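Long-range contacts in endo-arabinase (Bacteroides thetaiotaomicron, PDB 5C0P), which probably hydrolyses glycosidic bonds of L-arabinan as a member of glycoside hydrolase family 43, and binds magnesium: residues Arg271-Tyr276 / Pro286-Ile291; Ser38-His43 / Met263-Leu268; Gly102-Thr107 / Gly131-Asp136. All blocks are in the same frame, centred on the assembly; numbering follows the deposited sequence. Where two conformers were deposited one is given.

In the fold
All three contacts lie in the five-bladed beta-propeller of family 43. Contact 1 is a hairpin within the last blade, and contact 2 joins that blade to the first. The two touch, with centres about 10 Å apart: M273 N is 2.7 Å from F265 O, and S275 N is 2.9 Å from M263 O. Contact 3 joins the second and third blades on the opposite side of the chain's centre, about 29 Å from contact 1 and 28 Å from contact 2, centre to centre. The magnesium ion bound by D84 and H261 is about 6 Å from the side chain of D136, 9 Å from that of S275 and 11 Å from that of F265.

Contact 1 of 3, residues Arg271-Tyr276 / Pro286-Ile291; sequences RLMISY and PVITPI. With GOL (glycerol), chain I.
An antiparallel beta hairpin in the last propeller blade joins strand 272-276 to strand 286-290, pairing I274 with T289 and Y276 with V287 through backbone hydrogen bonds. The strand axes approach to 4.6 Å. I274 N reaches T289 O at 2.9 Å, and V287 N reaches Y276 O at 2.7 Å. Beyond P290, I291 N still binds L272 O at 3.1 Å, but from above the carbonyl plane, 39° out of it.

I274, Y276, V287 and T289 share one face of the sheet. With chi1 at 65°, CG of Y276 is staggered between the backbone N and the carbonyl carbon, and the ring lies alongside V287, whose CB stands over the ring face, 3.9 Å from the centroid, in a CH-pi contact. The Y276 hydroxyl is hydrogen-bonded to D257 and receives a bond from O3 of a glycerol. Farther along this face, CD1 of I291 packs on CD1 of I274 at 3.8 Å. The chain of M273, a selenomethionine, bends at chi2 and chi3, laying SE 3.7 Å from P290 CA, with CE in van der Waals contact with CG2 of I288.

Strand 260-266 pairs with the other edge of strand 272-278. I233 of strand 231-238 packs on I274 and Y276, while I31 of strand 30-34 meets S275 and I288, placing the hairpin between two neighbouring blades.

Contact 2 of 3, residues Ser38-His43 / Met263-Leu268; sequences SMYYLH and MVFKDL
Y40 of the first blade reaches across to D267 and L268, at the end of strand 260-266 in the last, so this contact belongs to the interface where the propeller ring closes. The backbones stay well apart, with CA of Y40 8.7 Å from CA of D267, and one aromatic side chain spans most of the gap. Its polar end carries the sole hydrogen bond between the two segments: L268 N donates to Y40 OH at 2.9 Å, with a nearly straight N-H...O angle of 163°.

Around that bond the hydroxyl is closely packed. CB of D267 comes to the ring edge, near its plane, 3.2 Å from Y40 OH. The L268 side chain comes to meet the tyrosine from the opposite direction, its CG 3.3 Å from Y40 OH and 3.7 Å from Y40 CZ, its CD1 3.9 Å from Y40 CE2. F265 adds a looser contact, CE1 to CE1 of Y40 at 4.3 Å. With chi1 at 72°, D267 turns its carboxylate away from the tyrosine, into a salt bridge with R271 and a hydrogen bond from K269 N; these probably help to hold the turn that presents L268 N. A phenylalanine in place of Y40 would probably leave the L268 amide without its acceptor and open a small gap between D267 CB and L268 CG.

S38 and M39 both face D34, forming a G1 beta bulge where strand 39-45 begins. That strand runs between strands 30-34 and 50-55, and L58 also packs on Y40. On the other side of the interface, F265 touches I31 and V33 of strand 30-34, while strand 272-278 pairs with strand 260-266.

Contact 3 of 3, residues Gly102-Thr107 / Gly131-Asp136; sequences GVKRGT and GWMCLD
K104 opens the contact by laying its aliphatic chain against the turn that leads into strand 134-136. Its CD comes to 3.5 Å from G131 O and, in one of the two modelled conformers of the selenomethionine M133, to 3.8 Å from CG of M133, whose side chain it then crosses at about a right angle.

R105 follows and supplies the one hydrogen bond between the segments: C134 N donates to R105 O at 2.9 Å. The N-H points straight at the oxygen (177°), yet the donor stands above the carbonyl plane, 51° out of it. The same M133 conformer sets CE against R105 N, a contact that is therefore less certain; this amide is buried here without a hydrogen-bond partner. With CG anti to the backbone N (chi1 -175°), the R105 chain passes C134 O, CG being 3.3 Å from it, before its guanidinium forms salt bridges with D79 through NE and E154 through NH2.

At G106 the backbone itself makes the approach, CA meeting C134 O at 3.3 Å in a CA-H...O contact. T107 points its CB toward the second segment and brings T107 OG1 to 3.6 Å from L135 C. This hydroxyl is hydrogen-bonded to T97 OG1 and G137 N, while D136 N bonds to the same T97 OG1, so the two threonines help to position the backbone beside D136.

D136 directs its CB away from strand 103-107; its OD2 bonds to A206 N and to O2 of a bound Tris molecule. D136 is predicted to tune the pKa of the catalytic glutamate and orient the proton donor and substrate. The contact thus joins neighbouring blades of the family 43 propeller, with its inner end at the probable active site.

Contact 1 of 3, residues Arg271-Tyr276 / Pro286-Ile291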
# COMPACT_ATOMS: atom_id res chain seq x y z
N ARG A 271 7.10 -16.55 9.47
CA ARG A 271 6.65 -15.66 10.55
C ARG A 271 5.91 -14.47 9.99
O ARG A 271 6.43 -13.77 9.12
CB ARG A 271 7.83 -15.13 11.36
CG ARG A 271 8.50 -16.10 12.32
CD ARG A 271 9.61 -15.39 13.10
NE ARG A 271 10.77 -15.09 12.25
CZ ARG A 271 11.51 -13.99 12.33
NH1 ARG A 271 12.54 -13.82 11.51
NH2 ARG A 271 11.22 -13.04 13.21
N LEU A 272 4.71 -14.20 10.50
CA LEU A 272 3.97 -13.02 10.05
C LEU A 272 4.59 -11.74 10.60
O LEU A 272 4.91 -11.64 11.81
CB LEU A 272 2.49 -13.13 10.44
CG LEU A 272 1.51 -12.13 9.82
CD1 LEU A 272 1.38 -12.34 8.31
CD2 LEU A 272 0.14 -12.24 10.50
N MSE A 273 4.81 -10.77 9.71
CA MSE A 273 5.44 -9.50 10.04
C MSE A 273 4.59 -8.35 9.55
O MSE A 273 3.85 -8.48 8.57
CB MSE A 273 6.81 -9.37 9.34
CG MSE A 273 7.71 -10.58 9.47
SE MSE A 273 8.48 -10.70 11.24
CE MSE A 273 9.58 -9.12 11.16
N ILE A 274 4.72 -7.20 10.21
CA ILE A 274 4.14 -5.95 9.71
C ILE A 274 5.27 -5.00 9.34
O ILE A 274 6.32 -4.99 9.97
CB ILE A 274 3.16 -5.31 10.74
CG1 ILE A 274 2.42 -4.11 10.13
CG2 ILE A 274 3.90 -4.91 12.01
CD1 ILE A 274 1.23 -3.64 10.96
N SER A 275 5.06 -4.23 8.27
CA SER A 275 5.99 -3.19 7.85
C SER A 275 5.24 -1.87 7.67
O SER A 275 4.21 -1.83 6.97
CB SER A 275 6.66 -3.59 6.53
OG SER A 275 7.47 -2.55 6.00
N TYR A 276 5.74 -0.81 8.30
CA TYR A 276 5.13 0.52 8.18
C TYR A 276 6.19 1.56 8.48
O TYR A 276 7.28 1.21 8.88
CB TYR A 276 3.94 0.67 9.13
CG TYR A 276 4.23 0.62 10.62
CD1 TYR A 276 4.34 1.78 11.37
CD2 TYR A 276 4.32 -0.60 11.28
CE1 TYR A 276 4.57 1.73 12.75
CE2 TYR A 276 4.55 -0.67 12.65
CZ TYR A 276 4.67 0.50 13.37
OH TYR A 276 4.89 0.43 14.74
N PRO A 286 11.44 2.76 8.37
CA PRO A 286 10.65 1.53 8.40
C PRO A 286 10.69 0.84 9.75
O PRO A 286 11.74 0.73 10.38
CB PRO A 286 11.31 0.64 7.34
CG PRO A 286 12.70 1.19 7.17
CD PRO A 286 12.58 2.67 7.45
N VAL A 287 9.52 0.39 10.18
CA VAL A 287 9.38 -0.43 11.36
C VAL A 287 8.89 -1.78 10.85
O VAL A 287 7.83 -1.86 10.23
CB VAL A 287 8.35 0.18 12.32
CG1 VAL A 287 8.15 -0.71 13.54
CG2 VAL A 287 8.81 1.58 12.76
N ILE A 288 9.69 -2.81 11.04
CA ILE A 288 9.37 -4.14 10.52
C ILE A 288 9.49 -5.09 11.71
O ILE A 288 10.58 -5.33 12.22
CB ILE A 288 10.34 -4.56 9.40
CG1 ILE A 288 10.38 -3.50 8.29
CG2 ILE A 288 9.93 -5.93 8.84
CD1 ILE A 288 11.56 -3.67 7.31
N THR A 289 8.36 -5.62 12.15
CA THR A 289 8.32 -6.35 13.40
C THR A 289 7.27 -7.46 13.35
O THR A 289 6.31 -7.38 12.57
CB THR A 289 8.06 -5.34 14.55
OG1 THR A 289 8.26 -5.95 15.83
CG2 THR A 289 6.66 -4.77 14.45
N PRO A 290 7.45 -8.51 14.17
CA PRO A 290 6.44 -9.58 14.16
C PRO A 290 5.07 -9.07 14.57
O PRO A 290 4.95 -8.15 15.40
CB PRO A 290 6.96 -10.57 15.21
CG PRO A 290 8.44 -10.34 15.23
CD PRO A 290 8.62 -8.86 14.99
N ILE A 291 4.04 -9.67 14.00
CA ILE A 291 2.68 -9.34 14.37
C ILE A 291 1.88 -10.62 14.54
O ILE A 291 2.19 -11.64 13.92
CB ILE A 291 2.04 -8.41 13.32
CG1 ILE A 291 0.71 -7.84 13.82
CG2 ILE A 291 1.83 -9.14 12.01
CD1 ILE A 291 0.14 -6.76 12.92
C1 GOL I . 3.66 -4.13 16.06
C2 GOL I . 2.25 -3.55 16.02
O2 GOL I . 1.44 -4.35 15.19
C3 GOL I . 2.29 -2.14 15.46
O3 GOL I . 2.91 -1.29 16.40

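Contact 2 of 3, residues Ser38-His43 / Met263-Leu268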
# COMPACT_ATOMS: atom_id res chain seq x y z
N SER A 38 15.07 -15.58 -3.55
CA SER A 38 15.33 -15.79 -2.12
C SER A 38 15.87 -14.52 -1.45
O SER A 38 16.89 -14.55 -0.75
CB SER A 38 16.29 -16.97 -1.91
OG SER A 38 16.27 -17.38 -0.55
N MSE A 39 15.18 -13.41 -1.70
CA MSE A 39 15.57 -12.10 -1.20
C MSE A 39 14.34 -11.28 -0.87
O MSE A 39 13.25 -11.53 -1.40
CB MSE A 39 16.37 -11.33 -2.26
CG MSE A 39 17.79 -11.84 -2.52
SE MSE A 39 19.00 -11.30 -1.08
CE MSE A 39 20.63 -12.00 -1.86
N TYR A 40 14.52 -10.28 -0.01
CA TYR A 40 13.51 -9.28 0.27
C TYR A 40 13.85 -8.01 -0.51
O TYR A 40 15.03 -7.65 -0.64
CB TYR A 40 13.52 -8.92 1.75
CG TYR A 40 13.27 -10.06 2.70
CD1 TYR A 40 11.98 -10.45 3.02
CD2 TYR A 40 14.33 -10.73 3.31
CE1 TYR A 40 11.74 -11.48 3.91
CE2 TYR A 40 14.10 -11.77 4.21
CZ TYR A 40 12.80 -12.13 4.50
OH TYR A 40 12.55 -13.15 5.38
N TYR A 41 12.83 -7.35 -1.04
CA TYR A 41 13.04 -6.12 -1.81
C TYR A 41 12.18 -5.00 -1.25
O TYR A 41 10.99 -5.19 -0.99
CB TYR A 41 12.71 -6.33 -3.30
CG TYR A 41 13.57 -7.37 -3.95
CD1 TYR A 41 13.31 -8.73 -3.79
CD2 TYR A 41 14.67 -7.01 -4.73
CE1 TYR A 41 14.11 -9.69 -4.38
CE2 TYR A 41 15.48 -7.95 -5.32
CZ TYR A 41 15.19 -9.29 -5.15
OH TYR A 41 16.01 -10.22 -5.75
N LEU A 42 12.79 -3.83 -1.13
CA LEU A 42 12.09 -2.64 -0.67
C LEU A 42 12.24 -1.56 -1.74
O LEU A 42 13.31 -0.94 -1.87
CB LEU A 42 12.66 -2.18 0.67
CG LEU A 42 12.14 -0.90 1.34
CD1 LEU A 42 10.62 -0.86 1.34
CD2 LEU A 42 12.66 -0.82 2.78
N HIS A 43 11.17 -1.37 -2.51
CA HIS A 43 11.10 -0.31 -3.51
C HIS A 43 10.50 0.91 -2.84
O HIS A 43 9.53 0.80 -2.09
CB HIS A 43 10.18 -0.75 -4.65
CG HIS A 43 10.70 -1.92 -5.43
ND1 HIS A 43 11.28 -1.78 -6.67
CD2 HIS A 43 10.70 -3.24 -5.16
CE1 HIS A 43 11.62 -2.97 -7.13
NE2 HIS A 43 11.28 -3.88 -6.22
N MSE A 263 1.68 -2.84 5.72
CA MSE A 263 1.28 -4.08 5.07
C MSE A 263 1.83 -5.23 5.92
O MSE A 263 2.69 -5.03 6.79
CB MSE A 263 1.75 -4.14 3.61
CG MSE A 263 3.24 -3.84 3.41
SE MSE A 263 4.43 -5.36 3.74
CE MSE A 263 3.86 -6.46 2.24
N VAL A 264 1.31 -6.43 5.70
CA VAL A 264 1.81 -7.60 6.40
C VAL A 264 2.29 -8.64 5.40
O VAL A 264 1.83 -8.71 4.25
CB VAL A 264 0.75 -8.22 7.35
CG1 VAL A 264 0.38 -7.23 8.46
CG2 VAL A 264 -0.48 -8.63 6.58
N PHE A 265 3.25 -9.44 5.84
CA PHE A 265 3.83 -10.48 5.01
C PHE A 265 4.39 -11.58 5.88
O PHE A 265 4.67 -11.37 7.06
CB PHE A 265 4.94 -9.91 4.13
CG PHE A 265 6.14 -9.39 4.90
CD1 PHE A 265 7.25 -10.19 5.12
CD2 PHE A 265 6.15 -8.09 5.39
CE1 PHE A 265 8.36 -9.72 5.83
CE2 PHE A 265 7.25 -7.60 6.10
CZ PHE A 265 8.35 -8.41 6.31
N LYS A 266 4.60 -12.75 5.29
CA LYS A 266 5.33 -13.79 5.99
C LYS A 266 6.77 -13.78 5.54
O LYS A 266 7.05 -13.74 4.33
CB LYS A 266 4.70 -15.17 5.77
CG LYS A 266 3.38 -15.31 6.49
CD LYS A 266 2.77 -16.67 6.28
CE LYS A 266 1.60 -16.88 7.23
NZ LYS A 266 0.91 -18.17 6.99
N ASP A 267 7.69 -13.79 6.51
CA ASP A 267 9.11 -13.85 6.18
C ASP A 267 9.48 -15.24 5.65
O ASP A 267 8.61 -16.11 5.53
CB ASP A 267 10.01 -13.37 7.34
CG ASP A 267 10.07 -14.34 8.51
OD1 ASP A 267 9.61 -15.50 8.42
OD2 ASP A 267 10.64 -13.94 9.55
N LEU A 268 10.76 -15.44 5.34
CA LEU A 268 11.20 -16.69 4.72
C LEU A 268 11.03 -17.91 5.62
O LEU A 268 11.04 -19.05 5.14
CB LEU A 268 12.65 -16.57 4.25
CG LEU A 268 12.87 -15.58 3.11
CD1 LEU A 268 14.35 -15.40 2.87
CD2 LEU A 268 12.19 -16.07 1.84

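Contact 3 of 3, residues Gly102-Thr107 / Gly131-Asp136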
# COMPACT_ATOMS: atom_id res chain seq x y z
N GLY A 102 -3.28 18.30 -15.91
CA GLY A 102 -4.43 17.90 -16.69
C GLY A 102 -4.91 16.47 -16.53
O GLY A 102 -5.79 16.03 -17.27
N VAL A 103 -4.31 15.72 -15.60
CA VAL A 103 -4.78 14.37 -15.30
C VAL A 103 -4.88 14.19 -13.79
O VAL A 103 -3.93 14.47 -13.05
CB VAL A 103 -3.81 13.29 -15.82
CG1 VAL A 103 -4.49 11.93 -15.81
CG2 VAL A 103 -3.33 13.62 -17.22
N LYS A 104 -6.02 13.69 -13.32
CA LYS A 104 -6.19 13.46 -11.89
C LYS A 104 -5.21 12.41 -11.36
O LYS A 104 -4.81 11.48 -12.08
CB LYS A 104 -7.63 13.05 -11.56
CG LYS A 104 -8.61 14.22 -11.65
CD LYS A 104 -9.90 13.93 -10.92
CE LYS A 104 -10.77 15.17 -10.88
NZ LYS A 104 -10.76 15.83 -12.21
N ARG A 105 -4.83 12.56 -10.10
CA ARG A 105 -3.97 11.59 -9.44
C ARG A 105 -4.59 10.20 -9.51
O ARG A 105 -5.81 10.04 -9.38
CB ARG A 105 -3.78 12.00 -7.97
CG ARG A 105 -2.81 11.12 -7.21
CD ARG A 105 -2.38 11.77 -5.90
NE ARG A 105 -1.53 12.93 -6.14
CZ ARG A 105 -1.74 14.14 -5.64
NH1 ARG A 105 -0.90 15.12 -5.92
NH2 ARG A 105 -2.79 14.37 -4.86
N GLY A 106 -3.75 9.20 -9.75
CA GLY A 106 -4.21 7.82 -9.76
C GLY A 106 -3.07 6.85 -9.61
O GLY A 106 -1.90 7.22 -9.72
N THR A 107 -3.40 5.59 -9.35
CA THR A 107 -2.39 4.55 -9.23
C THR A 107 -2.31 3.84 -10.57
O THR A 107 -3.33 3.55 -11.18
CB THR A 107 -2.78 3.56 -8.12
OG1 THR A 107 -2.91 4.27 -6.88
CG2 THR A 107 -1.73 2.45 -7.98
N GLY A 131 -11.79 9.89 -13.62
CA GLY A 131 -12.54 11.04 -13.15
C GLY A 131 -12.37 11.31 -11.66
O GLY A 131 -12.97 12.26 -11.13
N TRP A 132 -11.57 10.50 -10.98
CA TRP A 132 -11.42 10.58 -9.53
C TRP A 132 -9.97 10.74 -9.12
O TRP A 132 -9.09 10.11 -9.70
CB TRP A 132 -11.89 9.27 -8.89
CG TRP A 132 -13.35 9.01 -8.90
CD1 TRP A 132 -14.34 9.81 -9.38
CD2 TRP A 132 -13.99 7.85 -8.37
NE1 TRP A 132 -15.57 9.22 -9.19
CE2 TRP A 132 -15.38 8.00 -8.57
CE3 TRP A 132 -13.54 6.68 -7.75
CZ2 TRP A 132 -16.31 7.04 -8.17
CZ3 TRP A 132 -14.46 5.73 -7.35
CH2 TRP A 132 -15.82 5.91 -7.57
N MSE A 133 -9.73 11.59 -8.12
CA MSE A 133 -8.42 11.67 -7.48
C MSE A 133 -8.24 10.45 -6.59
O MSE A 133 -8.91 10.33 -5.55
CB MSE A 133 -8.29 12.92 -6.62
CG MSE A 133 -8.78 14.18 -7.27
SE MSE A 133 -7.54 15.65 -7.08
CE MSE A 133 -6.25 15.03 -8.40
N CYS A 134 -7.35 9.55 -6.99
CA CYS A 134 -7.15 8.30 -6.27
C CYS A 134 -5.69 8.03 -5.93
O CYS A 134 -4.78 8.51 -6.61
CB CYS A 134 -7.67 7.11 -7.08
SG CYS A 134 -9.40 7.21 -7.54
N LEU A 135 -5.48 7.24 -4.89
CA LEU A 135 -4.13 6.89 -4.49
C LEU A 135 -4.07 5.57 -3.75
O LEU A 135 -5.10 5.00 -3.37
CB LEU A 135 -3.49 8.00 -3.64
CG LEU A 135 -4.20 8.59 -2.42
CD1 LEU A 135 -4.13 7.69 -1.20
CD2 LEU A 135 -3.61 9.95 -2.09
N ASP A 136 -2.84 5.08 -3.58
CA ASP A 136 -2.55 3.90 -2.77
C ASP A 136 -3.22 2.64 -3.29
O ASP A 136 -3.63 1.79 -2.51
CB ASP A 136 -2.90 4.14 -1.28
CG ASP A 136 -1.97 5.13 -0.60
OD1 ASP A 136 -0.99 5.60 -1.23
OD2 ASP A 136 -2.21 5.45 0.59